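Local coordinates for protein sulfotransferase (PDB 5X2B) that probably transfers a sulfonate group from its phosphosulfate cofactor to acceptor molecules, and here holds the desulfated product adenosine-3'-5'-diphosphate, at residues Leu35-Lys40 / Ile105-Asn110; Ser62-Gly67 / Ile84-Asn89; Ile170-Met175 / Gly240-Trp245. All blocks are in the same frame, centred on the assembly; numbering follows the deposited sequence.

How the contacts relate
Contact 1 lies inside the parallel sheet; contact 2, also buried, joins a loop to the end of strand 81-86, whereas contact 3 lies further out and is partly exposed where Val241 and Val242 take part. Strand 33-37 of contact 1 lies between strand 81-86 of contact 2 and its other partner, strand 103-108; strand 167-171 of contact 3 follows next. The chemistry changes with position: contact 1 combines strand pairing with cationic groups at the nucleotide, contact 2 ties its loop down through a carboxylate and a backbone bond, and contact 3 rests on an aromatic ring and a glycine backbone. Contacts 1 and 3 share the nucleotide and are joined by Arg109, whereas contacts 2 and 3 do not touch.

Contact 1: residues Leu35-Lys40 / Ile105-Asn110. With A3P (adenosine-3'-5'-diphosphate), chain V.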
loop_
_atom_site.group_PDB
_atom_site.type_symbol
_atom_site.label_atom_id
_atom_site.label_comp_id
_atom_site.label_asym_id
_atom_site.label_seq_id
_atom_site.Cartn_x
_atom_site.Cartn_y
_atom_site.Cartn_z
ATOM N N LEU D 35 -8.161 -0.647 1.321
ATOM C CA LEU D 35 -6.867 -0.785 1.972
ATOM C C LEU D 35 -5.809 -0.027 1.181
ATOM O O LEU D 35 -5.370 -0.491 0.151
ATOM C CB LEU D 35 -6.517 -2.260 2.069
ATOM C CG LEU D 35 -7.554 -3.061 2.830
ATOM C CD1 LEU D 35 -7.230 -4.561 2.761
ATOM C CD2 LEU D 35 -7.583 -2.539 4.255
ATOM N N VAL D 36 -5.368 1.126 1.659
ATOM C CA VAL D 36 -4.557 1.938 0.782
ATOM C C VAL D 36 -3.123 2.074 1.239
ATOM O O VAL D 36 -2.826 2.084 2.416
ATOM C CB VAL D 36 -5.196 3.291 0.614
ATOM C CG1 VAL D 36 -4.540 4.068 -0.558
ATOM C CG2 VAL D 36 -6.699 3.082 0.413
ATOM N N SER D 37 -2.234 2.154 0.267
ATOM C CA SER D 37 -0.856 2.367 0.572
ATOM C C SER D 37 -0.087 2.946 -0.607
ATOM O O SER D 37 -0.433 2.774 -1.776
ATOM C CB SER D 37 -0.217 1.045 0.964
ATOM O OG SER D 37 -0.326 0.147 -0.125
ATOM N N TYR D 38 1.003 3.602 -0.254
ATOM C CA TYR D 38 2.059 3.811 -1.209
ATOM C C TYR D 38 2.817 2.530 -1.282
ATOM O O TYR D 38 3.028 1.883 -0.269
ATOM C CB TYR D 38 3.011 4.874 -0.757
ATOM C CG TYR D 38 3.963 5.190 -1.835
ATOM C CD1 TYR D 38 3.610 6.063 -2.820
ATOM C CD2 TYR D 38 5.218 4.591 -1.880
ATOM C CE1 TYR D 38 4.474 6.396 -3.822
ATOM C CE2 TYR D 38 6.109 4.904 -2.867
ATOM C CZ TYR D 38 5.728 5.818 -3.844
ATOM O OH TYR D 38 6.569 6.151 -4.854
ATOM N N PRO D 39 3.290 2.173 -2.465
ATOM C CA PRO D 39 3.901 0.857 -2.629
ATOM C C PRO D 39 5.124 0.638 -1.705
ATOM O O PRO D 39 5.772 1.579 -1.224
ATOM C CB PRO D 39 4.303 0.852 -4.112
ATOM C CG PRO D 39 3.477 1.884 -4.753
ATOM C CD PRO D 39 3.301 2.946 -3.717
ATOM N N LYS D 40 5.420 -0.639 -1.482
ATOM C CA LYS D 40 6.468 -1.138 -0.546
ATOM C C LYS D 40 6.306 -0.709 0.925
ATOM O O LYS D 40 7.292 -0.474 1.617
ATOM C CB LYS D 40 7.867 -0.773 -1.026
ATOM C CG LYS D 40 8.127 -1.020 -2.491
ATOM C CD LYS D 40 7.616 -2.377 -2.998
ATOM C CE LYS D 40 8.177 -3.548 -2.229
ATOM N NZ LYS D 40 7.639 -4.822 -2.736
ATOM N N ILE D 105 -8.274 2.315 5.170
ATOM C CA ILE D 105 -7.102 1.999 5.915
ATOM C C ILE D 105 -5.881 2.309 5.078
ATOM O O ILE D 105 -5.644 1.681 4.025
ATOM C CB ILE D 105 -7.047 0.516 6.232
ATOM C CG1 ILE D 105 -8.172 0.156 7.179
ATOM C CG2 ILE D 105 -5.692 0.177 6.864
ATOM C CD1 ILE D 105 -8.177 -1.306 7.539
ATOM N N TYR D 106 -5.105 3.287 5.544
ATOM C CA TYR D 106 -3.948 3.784 4.782
ATOM C C TYR D 106 -2.702 3.347 5.504
ATOM O O TYR D 106 -2.443 3.820 6.618
ATOM C CB TYR D 106 -3.957 5.320 4.629
ATOM C CG TYR D 106 -2.828 5.835 3.747
ATOM C CD1 TYR D 106 -1.637 6.273 4.303
ATOM C CD2 TYR D 106 -2.944 5.866 2.377
ATOM C CE1 TYR D 106 -0.597 6.721 3.504
ATOM C CE2 TYR D 106 -1.931 6.279 1.583
ATOM C CZ TYR D 106 -0.758 6.713 2.145
ATOM O OH TYR D 106 0.285 7.164 1.382
ATOM N N ILE D 107 -1.940 2.438 4.892
ATOM C CA ILE D 107 -0.717 2.018 5.534
ATOM C C ILE D 107 0.519 2.773 4.980
ATOM O O ILE D 107 0.701 2.917 3.786
ATOM C CB ILE D 107 -0.617 0.471 5.589
ATOM C CG1 ILE D 107 0.663 0.099 6.329
ATOM C CG2 ILE D 107 -0.818 -0.176 4.203
ATOM C CD1 ILE D 107 0.689 -1.338 6.816
ATOM N N VAL D 108 1.311 3.325 5.894
ATOM C CA VAL D 108 2.472 4.163 5.568
ATOM C C VAL D 108 3.785 3.697 6.216
ATOM O O VAL D 108 3.785 3.220 7.346
ATOM C CB VAL D 108 2.248 5.577 6.048
ATOM C CG1 VAL D 108 2.365 5.618 7.518
ATOM C CG2 VAL D 108 3.242 6.506 5.401
ATOM N N ARG D 109 4.891 3.848 5.489
ATOM C CA ARG D 109 6.210 3.372 5.919
ATOM C C ARG D 109 7.237 4.437 5.717
ATOM O O ARG D 109 7.151 5.205 4.772
ATOM C CB ARG D 109 6.640 2.187 5.065
ATOM C CG ARG D 109 7.843 1.503 5.575
ATOM C CD ARG D 109 8.044 0.268 4.775
ATOM N NE ARG D 109 9.130 -0.515 5.336
ATOM C CZ ARG D 109 9.712 -1.502 4.681
ATOM N NH1 ARG D 109 9.315 -1.795 3.457
ATOM N NH2 ARG D 109 10.691 -2.181 5.244
ATOM N N ASN D 110 8.229 4.466 6.581
ATOM C CA ASN D 110 9.173 5.545 6.510
ATOM C C ASN D 110 9.743 5.496 5.147
ATOM O O ASN D 110 9.909 4.432 4.584
ATOM C CB ASN D 110 10.255 5.467 7.570
ATOM C CG ASN D 110 11.398 4.636 7.161
ATOM O OD1 ASN D 110 12.245 5.047 6.380
ATOM N ND2 ASN D 110 11.467 3.453 7.724
HETATM P P1 A3P V . 11.322 -5.420 2.224
HETATM O O1P A3P V . 11.587 -6.717 2.833
HETATM O O2P A3P V . 11.784 -5.378 0.899
HETATM O O3P A3P V . 11.850 -4.356 2.962
HETATM P P2 A3P V . 4.037 -4.347 -0.030
HETATM O O4P A3P V . 4.665 -4.555 -1.336
HETATM O O5P A3P V . 3.468 -3.067 0.120
HETATM O O6P A3P V . 3.157 -5.447 0.402
HETATM O "O5'" A3P V . 5.284 -4.399 0.979
HETATM C "C5'" A3P V . 6.435 -5.259 0.904
HETATM C "C4'" A3P V . 7.491 -4.950 1.929
HETATM O "O4'" A3P V . 6.960 -5.330 3.149
HETATM C "C3'" A3P V . 8.722 -5.774 1.742
HETATM O "O3'" A3P V . 9.796 -5.094 2.357
HETATM C "C2'" A3P V . 8.381 -7.001 2.516
HETATM O "O2'" A3P V . 9.529 -7.744 2.861
HETATM C "C1'" A3P V . 7.673 -6.399 3.686
HETATM N N9 A3P V . 6.808 -7.359 4.375
HETATM C C8 A3P V . 6.009 -8.236 3.787
HETATM N N7 A3P V . 5.353 -8.955 4.657
HETATM C C5 A3P V . 5.712 -8.598 5.852
HETATM C C6 A3P V . 5.361 -9.006 7.219
HETATM N N6 A3P V . 4.489 -10.000 7.469
HETATM N N1 A3P V . 5.954 -8.359 8.210
HETATM C C2 A3P V . 6.825 -7.390 7.997
HETATM N N3 A3P V . 7.164 -6.973 6.787
HETATM C C4 A3P V . 6.657 -7.517 5.680
#
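Ile107 N donates to Val36 O at 2.7 Å, and Arg109 NH1 donates to Lys40 O at 3.0 Å, the first bond inside the sheet and the second just beyond its end. The Lys40 carbonyl meets the guanidinium at its edge, yet the donor sits 37° out of the carbonyl plane. Arg109 gets there with an extended chain, CG lying opposite the backbone N (chi1 -170°); another part of the guanidinium edge, at the NH1/NH2 end, offers NH2 to A3P O3P of the 3'-phosphate, a weak bond of 3.4 Å. Lys40, bent at chi2 and chi3, curls back and brings NZ to A3P O4P of the 5'-phosphate in a weak bond of 3.3 Å. Arg109 thus serves the 3'-phosphate and Lys40 the 5'-phosphate. In the sulfotransferase fold this strand and loop are the counterpart of a P-loop: strand 33-37 runs parallel to strand 103-108, and the loop after the first strand wraps the 5'-phosphate, with Thr43 and His44 adding backbone donors. On one face of the sheet, Leu35 and Ile105 lie side by side, CD2 to CD1 3.6 Å, covered by Leu46 of helix 43-52, and Ser37 CB touches Ile107 CG2 at 3.5 Å. Val36 CG1 reaches CD2 of the Tyr106 ring at 3.8 Å on the other face, where Trp158 stacks on that ring and His154 bonds its hydroxyl.

Contact 2: residues Ser62-Gly67 / Ile84-Asn89; sequences SPIELG and IPTHLN
Glu65 grips the end of strand 81-86 with both carboxylate oxygens: Thr86 OG1 donates to OE1 at 2.8 Å, and His87 N donates to OE2 at 3.0 Å. Both donors come from above the carboxylate plane, 47° and 39° out of it. CG sits between the backbone N and the carbonyl carbon (chi1 67°) and the chain bends at chi2, which turns the carboxylate onto the strand end. Alongside, Ile64 N gives a nearly straight bond to Pro85 O at 3.1 Å, while Ile64 CG2 lies 3.6 Å from Thr86 OG1 and 4.0 Å from Leu88 CD1. With an alanine here in place of Glu65, His87 N would probably be left without this acceptor and the Thr86 hydroxyl without its carboxylate mate. That hydroxyl also accepts from Leu88 N at 2.9 Å in an ST turn. A type I turn from Pro63 to Leu66 presents Ile64 and Glu65 to the strand, and Lys71 NZ of helix 70-76 bonds Pro63 O and Leu66 O. The His87 ring bonds Ser37 O through ND1. The loop before helix 70-76 is thereby fastened to strand 81-86, which lies between strands 58-60 and 33-37 in the sheet.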
loop_
_atom_site.group_PDB
_atom_site.type_symbol
_atom_site.label_atom_id
_atom_site.label_comp_id
_atom_site.label_asym_id
_atom_site.label_seq_id
_atom_site.Cartn_x
_atom_site.Cartn_y
_atom_site.Cartn_z
ATOM N N SER D 62 -9.070 -8.011 -6.382
ATOM C CA SER D 62 -7.905 -7.623 -7.160
ATOM C C SER D 62 -7.770 -6.090 -6.997
ATOM O O SER D 62 -8.759 -5.421 -6.724
ATOM C CB SER D 62 -8.157 -8.041 -8.627
ATOM O OG SER D 62 -7.268 -9.084 -9.025
ATOM N N PRO D 63 -6.564 -5.524 -7.154
ATOM C CA PRO D 63 -6.437 -4.061 -7.184
ATOM C C PRO D 63 -7.473 -3.314 -8.068
ATOM O O PRO D 63 -7.732 -3.727 -9.208
ATOM C CB PRO D 63 -5.061 -3.873 -7.786
ATOM C CG PRO D 63 -4.318 -5.052 -7.366
ATOM C CD PRO D 63 -5.265 -6.186 -7.318
ATOM N N ILE D 64 -8.037 -2.210 -7.575
ATOM C CA ILE D 64 -9.075 -1.497 -8.330
ATOM C C ILE D 64 -8.503 -0.811 -9.540
ATOM O O ILE D 64 -9.243 -0.392 -10.423
ATOM C CB ILE D 64 -9.721 -0.351 -7.541
ATOM C CG1 ILE D 64 -10.963 0.174 -8.262
ATOM C CG2 ILE D 64 -8.745 0.841 -7.412
ATOM C CD1 ILE D 64 -11.621 1.424 -7.613
ATOM N N GLU D 65 -7.192 -0.635 -9.575
ATOM C CA GLU D 65 -6.611 -0.046 -10.755
ATOM C C GLU D 65 -5.902 -1.076 -11.594
ATOM O O GLU D 65 -5.191 -0.721 -12.496
ATOM C CB GLU D 65 -5.666 1.086 -10.401
ATOM C CG GLU D 65 -4.398 0.679 -9.666
ATOM C CD GLU D 65 -4.620 0.452 -8.190
ATOM O OE1 GLU D 65 -5.788 0.506 -7.768
ATOM O OE2 GLU D 65 -3.628 0.211 -7.467
ATOM N N LEU D 66 -6.134 -2.354 -11.352
ATOM C CA LEU D 66 -5.555 -3.379 -12.206
ATOM C C LEU D 66 -6.457 -3.658 -13.417
ATOM O O LEU D 66 -7.572 -4.111 -13.245
ATOM C CB LEU D 66 -5.315 -4.628 -11.362
ATOM C CG LEU D 66 -4.798 -5.899 -12.026
ATOM C CD1 LEU D 66 -3.492 -5.633 -12.681
ATOM C CD2 LEU D 66 -4.613 -7.033 -11.024
ATOM N N GLY D 67 -5.996 -3.302 -14.629
ATOM C CA GLY D 67 -6.600 -3.762 -15.889
ATOM C C GLY D 67 -7.465 -2.869 -16.808
ATOM O O GLY D 67 -7.263 -1.645 -16.886
ATOM N N ILE D 84 -11.382 -3.299 -0.654
ATOM C CA ILE D 84 -10.653 -3.017 -1.838
ATOM C C ILE D 84 -9.292 -2.323 -1.576
ATOM O O ILE D 84 -9.172 -1.477 -0.735
ATOM C CB ILE D 84 -11.551 -2.310 -2.799
ATOM C CG1 ILE D 84 -12.825 -3.107 -2.890
ATOM C CG2 ILE D 84 -10.886 -2.244 -4.133
ATOM C CD1 ILE D 84 -14.027 -2.295 -3.012
ATOM N N PRO D 85 -8.259 -2.780 -2.287
ATOM C CA PRO D 85 -6.877 -2.379 -2.324
ATOM C C PRO D 85 -6.529 -1.550 -3.550
ATOM O O PRO D 85 -7.055 -1.789 -4.633
ATOM C CB PRO D 85 -6.138 -3.715 -2.418
ATOM C CG PRO D 85 -7.085 -4.652 -3.025
ATOM C CD PRO D 85 -8.430 -3.996 -3.095
ATOM N N THR D 86 -5.600 -0.618 -3.356
ATOM C CA THR D 86 -5.226 0.321 -4.369
ATOM C C THR D 86 -3.968 1.037 -3.925
ATOM O O THR D 86 -3.631 1.020 -2.757
ATOM C CB THR D 86 -6.326 1.326 -4.530
ATOM O OG1 THR D 86 -5.961 2.203 -5.578
ATOM C CG2 THR D 86 -6.523 2.122 -3.232
ATOM N N HIS D 87 -3.261 1.654 -4.851
ATOM C CA HIS D 87 -2.137 2.506 -4.470
ATOM C C HIS D 87 -2.510 3.900 -4.905
ATOM O O HIS D 87 -1.679 4.758 -5.066
ATOM C CB HIS D 87 -0.866 2.083 -5.196
ATOM C CG HIS D 87 -0.316 0.764 -4.767
ATOM N ND1 HIS D 87 0.004 0.489 -3.440
ATOM C CD2 HIS D 87 -0.008 -0.347 -5.455
ATOM C CE1 HIS D 87 0.466 -0.741 -3.354
ATOM N NE2 HIS D 87 0.472 -1.283 -4.581
ATOM N N LEU D 88 -3.780 4.138 -5.136
ATOM C CA LEU D 88 -4.115 5.417 -5.756
ATOM C C LEU D 88 -3.881 6.550 -4.808
ATOM O O LEU D 88 -4.116 6.438 -3.635
ATOM C CB LEU D 88 -5.568 5.468 -6.169
ATOM C CG LEU D 88 -5.870 4.618 -7.368
ATOM C CD1 LEU D 88 -7.352 4.574 -7.606
ATOM C CD2 LEU D 88 -5.158 5.221 -8.528
ATOM N N ASN D 89 -3.454 7.682 -5.309
ATOM C CA ASN D 89 -3.378 8.819 -4.434
ATOM C C ASN D 89 -4.785 9.232 -4.119
ATOM O O ASN D 89 -5.719 8.653 -4.606
ATOM C CB ASN D 89 -2.723 9.989 -5.130
ATOM C CG ASN D 89 -3.607 10.586 -6.171
ATOM O OD1 ASN D 89 -4.825 10.510 -6.083
ATOM N ND2 ASN D 89 -3.005 11.176 -7.168
#

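Contact 3: residues Ile170-Met175 / Gly240-Trp245; sequences IFYEEM and GVVGDW. With A3P (adenosine-3'-5'-diphosphate), chain V.
The Tyr172 ring presents its edge to the 240-245 loop, with Val242 CG2 near the ring plane at 4.0 Å from CE2 and Gly240 C near the plane beyond the hydroxyl, 3.1 Å from OH. Arg109 makes a cation-pi contact with this ring, and Trp45 meets it edge to face. The adenine approaches obliquely: Tyr172 OH donates to A3P N3 at 2.6 Å, a short but weak bond. The torsions explain the reach, for CG stands anti to the backbone N (chi1 178°), which carries the ring from the start of helix 172-177 to the nucleotide.

Gly240 lies beside the hydroxyl and the 3'-phosphate. Its N faces A3P O1P along a straight line, though the modelled separation is too short to be taken literally. The residue has a positive phi of 55°, and a side chain there would be pressed against adenine N3. Its carbonyl is met by Lys176 NZ from the same short helix that carries Tyr172.

Further out, the contact turns apolar. Glu173 CG packs on Val242 CG2 at 3.5 Å and on CG1 at 3.7 Å, the two side chains crossing at about a right angle. Glu173 is bent at chi2 (77°), and its OE2 accepts from Asn110 N, so an acidic residue offers its methylenes to the valine while its charged end holds the chain just after strand 103-108.

Nucleotide recognition in this corner therefore combines a side-chain hydroxyl that meets N3 of the base with, if the modelled approach is broadly right, a backbone amide at the 3'-phosphate. Tyr172 and Gly240 bring the helix start and the loop together at the nucleotide, consistent with the sulfotransferase cofactor pocket, in which the 3'-phosphate is a recognition group.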
loop_
_atom_site.group_PDB
_atom_site.type_symbol
_atom_site.label_atom_id
_atom_site.label_comp_id
_atom_site.label_asym_id
_atom_site.label_seq_id
_atom_site.Cartn_x
_atom_site.Cartn_y
_atom_site.Cartn_z
ATOM N N ILE D 170 -2.156 3.671 9.718
ATOM C CA ILE D 170 -1.397 2.631 10.373
ATOM C C ILE D 170 0.035 2.646 9.882
ATOM O O ILE D 170 0.267 2.929 8.702
ATOM C CB ILE D 170 -1.978 1.266 10.023
ATOM C CG1 ILE D 170 -3.397 1.126 10.597
ATOM C CG2 ILE D 170 -1.044 0.178 10.512
ATOM C CD1 ILE D 170 -3.454 0.910 12.073
ATOM N N PHE D 171 0.983 2.296 10.762
ATOM C CA PHE D 171 2.416 2.305 10.425
ATOM C C PHE D 171 3.039 0.929 10.331
ATOM O O PHE D 171 2.814 0.080 11.174
ATOM C CB PHE D 171 3.208 3.118 11.444
ATOM C CG PHE D 171 2.907 4.573 11.409
ATOM C CD1 PHE D 171 3.740 5.472 10.740
ATOM C CD2 PHE D 171 1.776 5.039 12.021
ATOM C CE1 PHE D 171 3.436 6.788 10.690
ATOM C CE2 PHE D 171 1.485 6.354 11.986
ATOM C CZ PHE D 171 2.309 7.236 11.311
ATOM N N TYR D 172 3.851 0.732 9.310
ATOM C CA TYR D 172 4.577 -0.501 9.132
ATOM C C TYR D 172 5.385 -0.780 10.367
ATOM O O TYR D 172 5.357 -1.855 10.958
ATOM C CB TYR D 172 5.517 -0.307 7.964
ATOM C CG TYR D 172 6.370 -1.492 7.677
ATOM C CD1 TYR D 172 5.987 -2.422 6.734
ATOM C CD2 TYR D 172 7.548 -1.705 8.360
ATOM C CE1 TYR D 172 6.779 -3.544 6.465
ATOM C CE2 TYR D 172 8.335 -2.803 8.096
ATOM C CZ TYR D 172 7.934 -3.728 7.141
ATOM O OH TYR D 172 8.685 -4.844 6.856
ATOM N N GLU D 173 6.140 0.228 10.736
ATOM C CA GLU D 173 7.052 0.125 11.844
ATOM C C GLU D 173 6.263 -0.273 13.105
ATOM O O GLU D 173 6.695 -1.087 13.921
ATOM C CB GLU D 173 7.785 1.464 11.989
ATOM C CG GLU D 173 8.751 1.792 10.833
ATOM C CD GLU D 173 8.055 2.268 9.589
ATOM O OE1 GLU D 173 6.850 2.594 9.649
ATOM O OE2 GLU D 173 8.690 2.304 8.533
ATOM N N GLU D 174 5.073 0.272 13.256
ATOM C CA GLU D 174 4.280 -0.034 14.444
ATOM C C GLU D 174 3.643 -1.407 14.351
ATOM O O GLU D 174 3.446 -2.065 15.367
ATOM C CB GLU D 174 3.267 1.068 14.673
ATOM C CG GLU D 174 1.820 0.719 14.610
ATOM C CD GLU D 174 0.958 1.965 14.853
ATOM O OE1 GLU D 174 0.079 2.288 14.021
ATOM O OE2 GLU D 174 1.186 2.622 15.896
ATOM N N MET D 175 3.387 -1.841 13.119
ATOM C CA MET D 175 3.007 -3.214 12.813
ATOM C C MET D 175 4.141 -4.171 13.050
ATOM O O MET D 175 3.908 -5.336 13.381
ATOM C CB MET D 175 2.677 -3.336 11.350
ATOM C CG MET D 175 1.501 -2.528 10.949
ATOM S SD MET D 175 0.185 -3.654 10.483
ATOM C CE MET D 175 0.756 -4.188 8.859
ATOM N N GLY D 240 11.773 -7.595 4.970
ATOM C CA GLY D 240 10.702 -7.314 5.927
ATOM C C GLY D 240 11.077 -6.816 7.319
ATOM O O GLY D 240 10.540 -7.325 8.300
ATOM N N VAL D 241 11.989 -5.840 7.422
ATOM C CA VAL D 241 12.319 -5.231 8.709
ATOM C C VAL D 241 12.233 -3.694 8.659
ATOM O O VAL D 241 11.909 -3.133 7.621
ATOM C CB VAL D 241 13.735 -5.665 9.193
ATOM C CG1 VAL D 241 14.833 -4.960 8.384
ATOM C CG2 VAL D 241 13.917 -5.424 10.702
ATOM N N VAL D 242 12.461 -3.042 9.800
ATOM C CA VAL D 242 12.539 -1.590 9.885
ATOM C C VAL D 242 14.000 -1.223 9.903
ATOM O O VAL D 242 14.706 -1.598 10.831
ATOM C CB VAL D 242 11.870 -1.038 11.173
ATOM C CG1 VAL D 242 12.146 0.441 11.334
ATOM C CG2 VAL D 242 10.368 -1.280 11.138
ATOM N N GLY D 243 14.480 -0.544 8.861
ATOM C CA GLY D 243 15.832 -0.013 8.888
ATOM C C GLY D 243 16.909 -0.520 7.921
ATOM O O GLY D 243 18.100 -0.302 8.154
ATOM N N ASP D 244 16.546 -1.181 6.836
ATOM C CA ASP D 244 17.587 -1.693 5.964
ATOM C C ASP D 244 18.386 -0.566 5.350
ATOM O O ASP D 244 19.561 -0.721 5.059
ATOM C CB ASP D 244 17.000 -2.554 4.884
ATOM C CG ASP D 244 18.005 -3.432 4.271
ATOM O OD1 ASP D 244 19.094 -3.618 4.860
ATOM O OD2 ASP D 244 17.671 -3.954 3.198
ATOM N N TRP D 245 17.760 0.599 5.245
ATOM C CA TRP D 245 18.308 1.712 4.502
ATOM C C TRP D 245 19.684 2.201 4.930
ATOM O O TRP D 245 20.472 2.713 4.120
ATOM C CB TRP D 245 17.321 2.851 4.590
ATOM C CG TRP D 245 17.260 3.523 5.884
ATOM C CD1 TRP D 245 16.357 3.316 6.875
ATOM C CD2 TRP D 245 18.120 4.579 6.326
ATOM N NE1 TRP D 245 16.594 4.190 7.921
ATOM C CE2 TRP D 245 17.679 4.968 7.604
ATOM C CE3 TRP D 245 19.221 5.239 5.758
ATOM C CZ2 TRP D 245 18.317 5.973 8.335
ATOM C CZ3 TRP D 245 19.845 6.243 6.480
ATOM C CH2 TRP D 245 19.391 6.601 7.750
HETATM P P1 A3P V . 11.322 -5.420 2.224
HETATM O O1P A3P V . 11.587 -6.717 2.833
HETATM O O2P A3P V . 11.784 -5.378 0.899
HETATM O O3P A3P V . 11.850 -4.356 2.962
HETATM P P2 A3P V . 4.037 -4.347 -0.030
HETATM O O4P A3P V . 4.665 -4.555 -1.336
HETATM O O5P A3P V . 3.468 -3.067 0.120
HETATM O O6P A3P V . 3.157 -5.447 0.402
HETATM O "O5'" A3P V . 5.284 -4.399 0.979
HETATM C "C5'" A3P V . 6.435 -5.259 0.904
HETATM C "C4'" A3P V . 7.491 -4.950 1.929
HETATM O "O4'" A3P V . 6.960 -5.330 3.149
HETATM C "C3'" A3P V . 8.722 -5.774 1.742
HETATM O "O3'" A3P V . 9.796 -5.094 2.357
HETATM C "C2'" A3P V . 8.381 -7.001 2.516
HETATM O "O2'" A3P V . 9.529 -7.744 2.861
HETATM C "C1'" A3P V . 7.673 -6.399 3.686
HETATM N N9 A3P V . 6.808 -7.359 4.375
HETATM C C8 A3P V . 6.009 -8.236 3.787
HETATM N N7 A3P V . 5.353 -8.955 4.657
HETATM C C5 A3P V . 5.712 -8.598 5.852
HETATM C C6 A3P V . 5.361 -9.006 7.219
HETATM N N6 A3P V . 4.489 -10.000 7.469
HETATM N N1 A3P V . 5.954 -8.359 8.210
HETATM C C2 A3P V . 6.825 -7.390 7.997
HETATM N N3 A3P V . 7.164 -6.973 6.787
HETATM C C4 A3P V . 6.657 -7.517 5.680
#